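Local coordinates for binding domain (Hc) of Paraclostridial Mosquitocidal Protein 1 (Paraclostridium bifermentans, PDB 6HOX) that serves as the binding domain of a botulinum-like neurotoxin that targets Anopheles mosquitoes, probably directing the toxin to host nerve cells, at residues T62-S67 and N216-L221; E111-N116 and K208-R213. All coordinates share one frame; numbering follows the deposited sequence.

Overall arrangement
Both contacts belong to the N-terminal receptor-binding region, whose concanavalin-like fold is built of antiparallel strands, and their centres lie about 11 Å apart. The order along the chain is 62-67, 111-116, 208-213 and 216-221, so contact 2 is formed by segments that fall between the two halves of contact 1. Strand 209-210 directly precedes strand 218-227, linking the contacts. The two also touch: Asn-212 ND2 lies 2.8 Å from Ser-67 OG, and Tyr-112 OH 3.1 Å from Gln-217 NE2, both probable hydrogen bonds. Contact 1 joins strands 61-66 and 218-227 of one sheet; strand 112-113 of contact 2 pairs with 122-128 in another, so the two sheets meet here.

Contact 1 of 2, residues T62-S67 and N216-L221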
ATOM      1  N   THR A  62      10.280  -2.711  -9.317  1.00 28.79           N
ATOM      2  CA  THR A  62      10.740  -1.755  -8.339  1.00 30.54           C
ATOM      3  C   THR A  62      12.130  -2.160  -7.841  1.00 28.16           C
ATOM      4  O   THR A  62      12.518  -3.320  -7.885  1.00 25.80           O
ATOM      5  CB  THR A  62       9.726  -1.636  -7.193  1.00 29.66           C
ATOM      6  OG1 THR A  62      10.086  -0.519  -6.379  1.00 35.12           O
ATOM      7  CG2 THR A  62       9.640  -2.890  -6.352  1.00 28.37           C
ATOM      8  N   ILE A  63      12.851  -1.163  -7.336  1.00 27.20           N
ATOM      9  CA  ILE A  63      14.100  -1.368  -6.664  1.00 26.41           C
ATOM     10  C   ILE A  63      13.830  -1.983  -5.292  1.00 25.95           C
ATOM     11  O   ILE A  63      12.875  -1.611  -4.595  1.00 24.22           O
ATOM     12  CB  ILE A  63      14.854  -0.033  -6.534  1.00 27.22           C
ATOM     13  CG1 ILE A  63      15.278   0.497  -7.904  1.00 29.36           C
ATOM     14  CG2 ILE A  63      16.012  -0.191  -5.562  1.00 27.72           C
ATOM     15  CD1 ILE A  63      15.492   2.001  -7.949  1.00 31.55           C
ATOM     16  N   ARG A  64      14.702  -2.924  -4.916  1.00 25.60           N
ATOM     17  CA  ARG A  64      14.743  -3.482  -3.588  1.00 25.19           C
ATOM     18  C   ARG A  64      16.162  -3.318  -3.020  1.00 25.72           C
ATOM     19  O   ARG A  64      17.141  -3.742  -3.643  1.00 25.19           O
ATOM     20  CB  ARG A  64      14.333  -4.956  -3.611  1.00 25.46           C
ATOM     21  CG  ARG A  64      14.585  -5.667  -2.287  1.00 27.39           C
ATOM     22  CD  ARG A  64      14.081  -7.107  -2.250  1.00 30.63           C
ATOM     23  NE  ARG A  64      14.538  -7.823  -1.057  1.00 31.13           N
ATOM     24  CZ  ARG A  64      13.930  -8.867  -0.506  1.00 31.83           C
ATOM     25  NH1 ARG A  64      12.774  -9.299  -0.985  1.00 31.92           N
ATOM     26  NH2 ARG A  64      14.498  -9.488   0.514  1.00 30.78           N
ATOM     27  N   LEU A  65      16.249  -2.687  -1.845  1.00 24.55           N
ATOM     28  CA  LEU A  65      17.477  -2.519  -1.077  1.00 24.36           C
ATOM     29  C   LEU A  65      17.461  -3.462   0.129  1.00 25.29           C
ATOM     30  O   LEU A  65      16.531  -3.430   0.913  1.00 26.52           O
ATOM     31  CB  LEU A  65      17.553  -1.073  -0.593  1.00 23.48           C
ATOM     32  CG  LEU A  65      17.693  -0.008  -1.680  1.00 24.71           C
ATOM     33  CD1 LEU A  65      17.749   1.386  -1.057  1.00 26.62           C
ATOM     34  CD2 LEU A  65      18.940  -0.240  -2.515  1.00 24.75           C
ATOM     35  N   ASN A  66      18.526  -4.251   0.276  1.00 26.28           N
ATOM     36  CA  ASN A  66      18.730  -5.235   1.328  1.00 26.80           C
ATOM     37  C   ASN A  66      19.762  -4.691   2.318  1.00 26.23           C
ATOM     38  O   ASN A  66      20.396  -3.684   2.059  1.00 25.42           O
ATOM     39  CB  ASN A  66      19.181  -6.583   0.745  1.00 28.02           C
ATOM     40  CG  ASN A  66      18.107  -7.204  -0.122  1.00 30.81           C
ATOM     41  OD1 ASN A  66      16.922  -7.132   0.210  1.00 33.43           O
ATOM     42  ND2 ASN A  66      18.499  -7.802  -1.238  1.00 30.09           N
ATOM     43  N   SER A  67      19.940  -5.396   3.440  1.00 27.29           N
ATOM     44  CA  SER A  67      20.830  -4.952   4.514  1.00 31.30           C
ATOM     45  C   SER A  67      22.244  -5.519   4.322  1.00 33.18           C
ATOM     46  O   SER A  67      22.773  -6.185   5.206  1.00 37.77           O
ATOM     47  CB  SER A  67      20.267  -5.322   5.854  1.00 29.31           C
ATOM     48  OG  SER A  67      19.125  -4.534   6.144  1.00 29.92           O
ATOM     49  N   ASN A 216      17.714  -8.426   8.456  1.00 30.85           N
ATOM     50  CA  ASN A 216      16.647  -8.973   7.646  1.00 30.34           C
ATOM     51  C   ASN A 216      15.853  -7.834   6.989  1.00 29.82           C
ATOM     52  O   ASN A 216      15.072  -8.080   6.104  1.00 29.11           O
ATOM     53  CB  ASN A 216      15.767  -9.904   8.477  1.00 33.90           C
ATOM     54  CG  ASN A 216      16.535 -11.115   8.966  1.00 36.58           C
ATOM     55  OD1 ASN A 216      17.126 -11.840   8.170  1.00 43.28           O
ATOM     56  ND2 ASN A 216      16.567 -11.325  10.269  1.00 37.87           N
ATOM     57  N   GLN A 217      16.067  -6.584   7.424  1.00 29.47           N
ATOM     58  CA  GLN A 217      15.335  -5.452   6.862  1.00 26.57           C
ATOM     59  C   GLN A 217      15.678  -5.289   5.380  1.00 25.14           C
ATOM     60  O   GLN A 217      16.831  -5.489   4.941  1.00 27.40           O
ATOM     61  CB  GLN A 217      15.640  -4.161   7.623  1.00 26.73           C
ATOM     62  CG  GLN A 217      14.764  -2.976   7.240  1.00 25.43           C
ATOM     63  CD  GLN A 217      13.286  -3.194   7.463  1.00 25.17           C
ATOM     64  OE1 GLN A 217      12.686  -4.136   6.939  1.00 26.47           O
ATOM     65  NE2 GLN A 217      12.663  -2.269   8.172  1.00 21.48           N
ATOM     66  N   PHE A 218      14.647  -4.942   4.610  1.00 24.43           N
ATOM     67  CA  PHE A 218      14.766  -4.637   3.201  1.00 24.09           C
ATOM     68  C   PHE A 218      13.664  -3.641   2.850  1.00 23.62           C
ATOM     69  O   PHE A 218      12.590  -3.638   3.456  1.00 23.38           O
ATOM     70  CB  PHE A 218      14.687  -5.911   2.353  1.00 25.66           C
ATOM     71  CG  PHE A 218      13.331  -6.591   2.326  1.00 26.41           C
ATOM     72  CD1 PHE A 218      12.927  -7.426   3.354  1.00 27.07           C
ATOM     73  CD2 PHE A 218      12.453  -6.387   1.270  1.00 27.59           C
ATOM     74  CE1 PHE A 218      11.682  -8.046   3.322  1.00 28.38           C
ATOM     75  CE2 PHE A 218      11.219  -7.022   1.222  1.00 26.50           C
ATOM     76  CZ  PHE A 218      10.829  -7.841   2.260  1.00 27.45           C
ATOM     77  N   ILE A 219      13.928  -2.794   1.863  1.00 23.08           N
ATOM     78  CA  ILE A 219      12.972  -1.772   1.489  1.00 26.26           C
ATOM     79  C   ILE A 219      12.764  -1.847  -0.017  1.00 25.56           C
ATOM     80  O   ILE A 219      13.699  -2.105  -0.753  1.00 28.40           O
ATOM     81  CB  ILE A 219      13.478  -0.381   1.915  1.00 29.41           C
ATOM     82  CG1 ILE A 219      13.761  -0.309   3.417  1.00 28.59           C
ATOM     83  CG2 ILE A 219      12.525   0.706   1.460  1.00 31.05           C
ATOM     84  CD1 ILE A 219      12.537  -0.367   4.278  1.00 31.73           C
ATOM     85  N   ARG A 220      11.534  -1.597  -0.458  1.00 24.68           N
ATOM     86  CA  ARG A 220      11.250  -1.426  -1.867  1.00 24.44           C
ATOM     87  C   ARG A 220      10.916   0.047  -2.097  1.00 25.07           C
ATOM     88  O   ARG A 220      10.160   0.660  -1.322  1.00 23.84           O
ATOM     89  CB  ARG A 220      10.178  -2.434  -2.301  1.00 24.99           C
ATOM     90  CG  ARG A 220      10.714  -3.856  -2.322  1.00 25.29           C
ATOM     91  CD  ARG A 220       9.657  -4.936  -2.281  1.00 26.08           C
ATOM     92  NE  ARG A 220       9.059  -5.076  -0.974  1.00 28.27           N
ATOM     93  CZ  ARG A 220       8.188  -6.027  -0.644  1.00 28.11           C
ATOM     94  NH1 ARG A 220       7.848  -6.945  -1.539  1.00 30.65           N
ATOM     95  NH2 ARG A 220       7.681  -6.064   0.580  1.00 25.70           N
ATOM     96  N   LEU A 221      11.504   0.602  -3.159  1.00 24.29           N
ATOM     97  CA  LEU A 221      11.535   2.049  -3.406  1.00 26.30           C
ATOM     98  C   LEU A 221      11.321   2.302  -4.903  1.00 24.09           C
ATOM     99  O   LEU A 221      11.979   1.676  -5.738  1.00 26.22           O
ATOM    100  CB  LEU A 221      12.893   2.560  -2.911  1.00 28.12           C
ATOM    101  CG  LEU A 221      13.080   4.072  -2.793  1.00 32.89           C
ATOM    102  CD1 LEU A 221      12.238   4.655  -1.656  1.00 30.40           C
ATOM    103  CD2 LEU A 221      14.557   4.397  -2.593  1.00 31.11           C
TER
HETATM  104  O   HOH W   1      12.272   1.549  -8.322  1.00 39.23           O
HETATM  105  O   HOH W   2      18.332  -7.542   4.049  1.00 32.89           O
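Gln-217 and Ser-67 meet where the strands part: Ser-67 OG donates to Gln-217 O over 2.8 Å, approaching from above the carbonyl plane, while a water bridges the same carbonyl to Ser-67 N. Next, Phe-218 offers a ring face to the guanidinium of Arg-64, a cation-pi stack with planes 14° apart and Arg-64 CZ 3.7 Å from the ring centroid. The extended Arg-64 chain, its CG trans to the backbone N (chi1 170°), leans out over the face of the sheet it shares with Phe-218, which lays the group flat on the ring. Asn-66 fixes its rotation: OD1 takes Arg-64 NE on a lone pair, 2.8 Å away and in the guanidinium plane. Ile-219 forms the paired backbone bonds with Leu-65, each N to the other's O at 2.8 Å. Arg-220 packs its CG on Arg-64 CB at 4.0 Å, and Phe-218 CE2 lies over a face of its guanidinium; Asp-441 and Glu-442, near the C-terminus, form salt bridges with Arg-220 and Arg-64 respectively. At Leu-221, N donates to Ile-63 O over 3.0 Å, whereas the return bond from Ile-63 N to Leu-221 O is weak, and a second water also links those two atoms. Strand 218-227 here runs between strands 61-66 and 89-96, with Leu-221 resting on Phe-93 and Ile-95, while strand 53-56 borders 61-66 beyond.

Contact 2 of 2, residues E111-N116 and K208-R213; sequences EYDLVN and KLEGNR
The Tyr-112 ring has Asn-212 over one face and Leu-209 at its edge. Asn-212 CB stands 3.5 Å from the ring centroid and only 9° off the normal, a CH-pi contact made by the methylene with the amide turned obliquely to the ring. Leu-209 runs alongside Tyr-112 in the same direction, and its CD2 meets the ring rim at CE1, 3.6 Å away. Tyr-112 adopts a chi1 of 58°, with CG lodged between the backbone N and the carbonyl carbon, which brings the ring across onto the segment 208-213. The phenol OH and the Asn-212 amide have Gln-217 and Ser-67 as their respective partners, residues flanking the neighbouring strand pairing.

The backbones join through a brief antiparallel pairing. Asp-113 N donates to Glu-210 O at 2.9 Å, and the reverse bond from Glu-210 N to Asp-113 O is longer. Lys-208 N reaches Leu-114 O at 2.8 Å. Beyond this pairing Leu-114 and Val-115 both face Ile-125 in a classic beta bulge, where the chain turns a corner. Gly-211, at a positive phi, lets segment 208-213 turn beside Tyr-112 CB, at backbone angles that call for glycine.

Asp-113 and Glu-210 share one face of this pairing, their carboxylate planes 79° apart, and Asp-113 OD2 touches Glu-210 CB at 3.7 Å. Asn-116 ND2 meets Asp-113 OD2 from above the carboxylate plane at 2.9 Å, and Lys-124 forms a salt bridge with Asp-113 OD1. Lys-208 NZ forms salt bridges with Glu-210 OE1, within its own segment, and with Glu-69. Each acid has a lysine partner, though Lys-208 is shared with Glu-69; this would probably ease the repulsion between the carboxylates and favour their ionised forms.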
ATOM      1  N   GLU A 111      17.363   5.586  14.932  1.00 31.79           N
ATOM      2  CA  GLU A 111      17.170   6.061  13.548  1.00 32.70           C
ATOM      3  C   GLU A 111      18.185   5.361  12.647  1.00 29.95           C
ATOM      4  O   GLU A 111      19.341   5.334  12.989  1.00 30.98           O
ATOM      5  CB  GLU A 111      17.497   7.541  13.341  1.00 34.54           C
ATOM      6  CG  GLU A 111      16.461   8.513  13.825  1.00 39.79           C
ATOM      7  CD  GLU A 111      16.712   9.953  13.389  1.00 41.92           C
ATOM      8  OE1 GLU A 111      17.427  10.165  12.383  1.00 46.09           O
ATOM      9  OE2 GLU A 111      16.166  10.858  14.040  1.00 43.48           O
ATOM     10  N   TYR A 112      17.768   4.883  11.474  1.00 28.17           N
ATOM     11  CA  TYR A 112      18.734   4.428  10.489  1.00 26.59           C
ATOM     12  C   TYR A 112      18.375   4.972   9.100  1.00 26.62           C
ATOM     13  O   TYR A 112      17.207   5.231   8.791  1.00 26.12           O
ATOM     14  CB  TYR A 112      18.929   2.913  10.553  1.00 28.19           C
ATOM     15  CG  TYR A 112      17.705   2.052  10.346  1.00 28.75           C
ATOM     16  CD1 TYR A 112      17.256   1.703   9.080  1.00 29.26           C
ATOM     17  CD2 TYR A 112      17.014   1.545  11.432  1.00 30.22           C
ATOM     18  CE1 TYR A 112      16.145   0.887   8.904  1.00 29.04           C
ATOM     19  CE2 TYR A 112      15.897   0.736  11.278  1.00 31.57           C
ATOM     20  CZ  TYR A 112      15.463   0.398  10.011  1.00 31.72           C
ATOM     21  OH  TYR A 112      14.373  -0.417   9.898  1.00 31.81           O
ATOM     22  N   ASP A 113      19.422   5.133   8.278  1.00 26.35           N
ATOM     23  CA  ASP A 113      19.363   5.791   6.972  1.00 26.90           C
ATOM     24  C   ASP A 113      18.627   4.909   5.957  1.00 27.35           C
ATOM     25  O   ASP A 113      18.707   3.664   5.989  1.00 27.65           O
ATOM     26  CB  ASP A 113      20.751   6.069   6.396  1.00 27.32           C
ATOM     27  CG  ASP A 113      21.619   7.039   7.188  1.00 30.64           C
ATOM     28  OD1 ASP A 113      21.079   7.729   8.073  1.00 32.80           O
ATOM     29  OD2 ASP A 113      22.838   7.092   6.901  1.00 34.43           O
ATOM     30  N   LEU A 114      17.916   5.581   5.055  1.00 26.60           N
ATOM     31  CA  LEU A 114      17.432   4.990   3.836  1.00 27.49           C
ATOM     32  C   LEU A 114      18.028   5.735   2.627  1.00 25.96           C
ATOM     33  O   LEU A 114      18.509   5.115   1.671  1.00 25.14           O
ATOM     34  CB  LEU A 114      15.908   5.070   3.843  1.00 31.07           C
ATOM     35  CG  LEU A 114      15.242   4.461   2.615  1.00 36.73           C
ATOM     36  CD1 LEU A 114      15.644   3.001   2.439  1.00 38.92           C
ATOM     37  CD2 LEU A 114      13.734   4.589   2.704  1.00 40.29           C
ATOM     38  N   VAL A 115      17.925   7.068   2.649  1.00 21.94           N
ATOM     39  CA  VAL A 115      18.458   7.938   1.621  1.00 22.20           C
ATOM     40  C   VAL A 115      19.191   9.073   2.338  1.00 22.73           C
ATOM     41  O   VAL A 115      18.607   9.732   3.185  1.00 22.63           O
ATOM     42  CB  VAL A 115      17.373   8.496   0.686  1.00 22.31           C
ATOM     43  CG1 VAL A 115      18.004   9.205  -0.501  1.00 21.62           C
ATOM     44  CG2 VAL A 115      16.377   7.440   0.217  1.00 22.37           C
ATOM     45  N   ASN A 116      20.459   9.288   1.976  1.00 22.96           N
ATOM     46  CA  ASN A 116      21.361  10.102   2.770  1.00 23.70           C
ATOM     47  C   ASN A 116      22.097  11.065   1.836  1.00 24.56           C
ATOM     48  O   ASN A 116      22.723  10.637   0.871  1.00 23.75           O
ATOM     49  CB  ASN A 116      22.270   9.217   3.622  1.00 23.32           C
ATOM     50  CG  ASN A 116      23.256  10.018   4.440  1.00 25.71           C
ATOM     51  OD1 ASN A 116      23.853  10.953   3.930  1.00 26.41           O
ATOM     52  ND2 ASN A 116      23.433   9.665   5.699  1.00 27.07           N
ATOM     53  N   LYS A 208      20.608   3.578   0.540  1.00 25.02           N
ATOM     54  CA  LYS A 208      21.185   2.456   1.272  1.00 26.48           C
ATOM     55  C   LYS A 208      20.654   2.432   2.699  1.00 24.51           C
ATOM     56  O   LYS A 208      20.608   3.487   3.348  1.00 23.07           O
ATOM     57  CB  LYS A 208      22.704   2.605   1.366  1.00 28.20           C
ATOM     58  CG  LYS A 208      23.441   1.404   1.928  1.00 30.92           C
ATOM     59  CD  LYS A 208      24.920   1.661   2.090  1.00 31.79           C
ATOM     60  CE  LYS A 208      25.692   0.405   2.441  1.00 36.10           C
ATOM     61  NZ  LYS A 208      25.312  -0.124   3.773  1.00 38.07           N
ATOM     62  N   LEU A 209      20.304   1.228   3.171  1.00 23.53           N
ATOM     63  CA  LEU A 209      20.043   0.983   4.589  1.00 27.34           C
ATOM     64  C   LEU A 209      21.369   1.084   5.350  1.00 27.53           C
ATOM     65  O   LEU A 209      22.268   0.291   5.094  1.00 26.93           O
ATOM     66  CB  LEU A 209      19.428  -0.408   4.781  1.00 27.33           C
ATOM     67  CG  LEU A 209      17.943  -0.522   4.453  1.00 29.07           C
ATOM     68  CD1 LEU A 209      17.538  -1.975   4.289  1.00 29.89           C
ATOM     69  CD2 LEU A 209      17.107   0.149   5.533  1.00 30.60           C
ATOM     70  N   GLU A 210      21.481   2.071   6.248  1.00 26.91           N
ATOM     71  CA  GLU A 210      22.712   2.288   7.004  1.00 27.19           C
ATOM     72  C   GLU A 210      22.369   2.532   8.469  1.00 25.66           C
ATOM     73  O   GLU A 210      21.724   3.516   8.770  1.00 24.71           O
ATOM     74  CB  GLU A 210      23.487   3.474   6.424  1.00 28.72           C
ATOM     75  CG  GLU A 210      24.903   3.598   6.955  1.00 32.75           C
ATOM     76  CD  GLU A 210      25.770   2.401   6.601  1.00 34.89           C
ATOM     77  OE1 GLU A 210      26.013   2.168   5.398  1.00 36.61           O
ATOM     78  OE2 GLU A 210      26.140   1.670   7.521  1.00 40.13           O
ATOM     79  N   GLY A 211      22.852   1.656   9.359  1.00 27.65           N
ATOM     80  CA  GLY A 211      22.732   1.855  10.810  1.00 30.10           C
ATOM     81  C   GLY A 211      21.802   0.852  11.478  1.00 32.24           C
ATOM     82  O   GLY A 211      21.751   0.787  12.699  1.00 32.93           O
ATOM     83  N   ASN A 212      21.091   0.053  10.676  1.00 30.57           N
ATOM     84  CA  ASN A 212      20.122  -0.923  11.175  1.00 32.14           C
ATOM     85  C   ASN A 212      20.857  -2.203  11.620  1.00 34.05           C
ATOM     86  O   ASN A 212      21.653  -2.755  10.869  1.00 37.60           O
ATOM     87  CB  ASN A 212      19.049  -1.216  10.124  1.00 29.58           C
ATOM     88  CG  ASN A 212      19.610  -1.723   8.817  1.00 29.43           C
ATOM     89  OD1 ASN A 212      20.459  -1.073   8.204  1.00 27.31           O
ATOM     90  ND2 ASN A 212      19.149  -2.891   8.392  1.00 27.13           N
ATOM     91  N   ARG A 213      20.598  -2.660  12.854  1.00 35.53           N
ATOM     92  CA  ARG A 213      21.167  -3.931  13.332  1.00 37.92           C
ATOM     93  C   ARG A 213      20.312  -5.107  12.842  1.00 33.18           C
ATOM     94  O   ARG A 213      20.818  -6.231  12.730  1.00 35.39           O
ATOM     95  CB  ARG A 213      21.311  -3.921  14.852  1.00 42.59           C
ATOM     96  CG  ARG A 213      22.480  -3.083  15.349  1.00 48.26           C
ATOM     97  CD  ARG A 213      22.447  -2.948  16.856  1.00 57.07           C
ATOM     98  NE  ARG A 213      23.015  -1.684  17.307  1.00 67.41           N
ATOM     99  CZ  ARG A 213      22.440  -0.498  17.128  1.00 71.40           C
ATOM    100  NH1 ARG A 213      21.300  -0.409  16.462  1.00 76.93           N
ATOM    101  NH2 ARG A 213      23.017   0.593  17.598  1.00 72.63           N
TER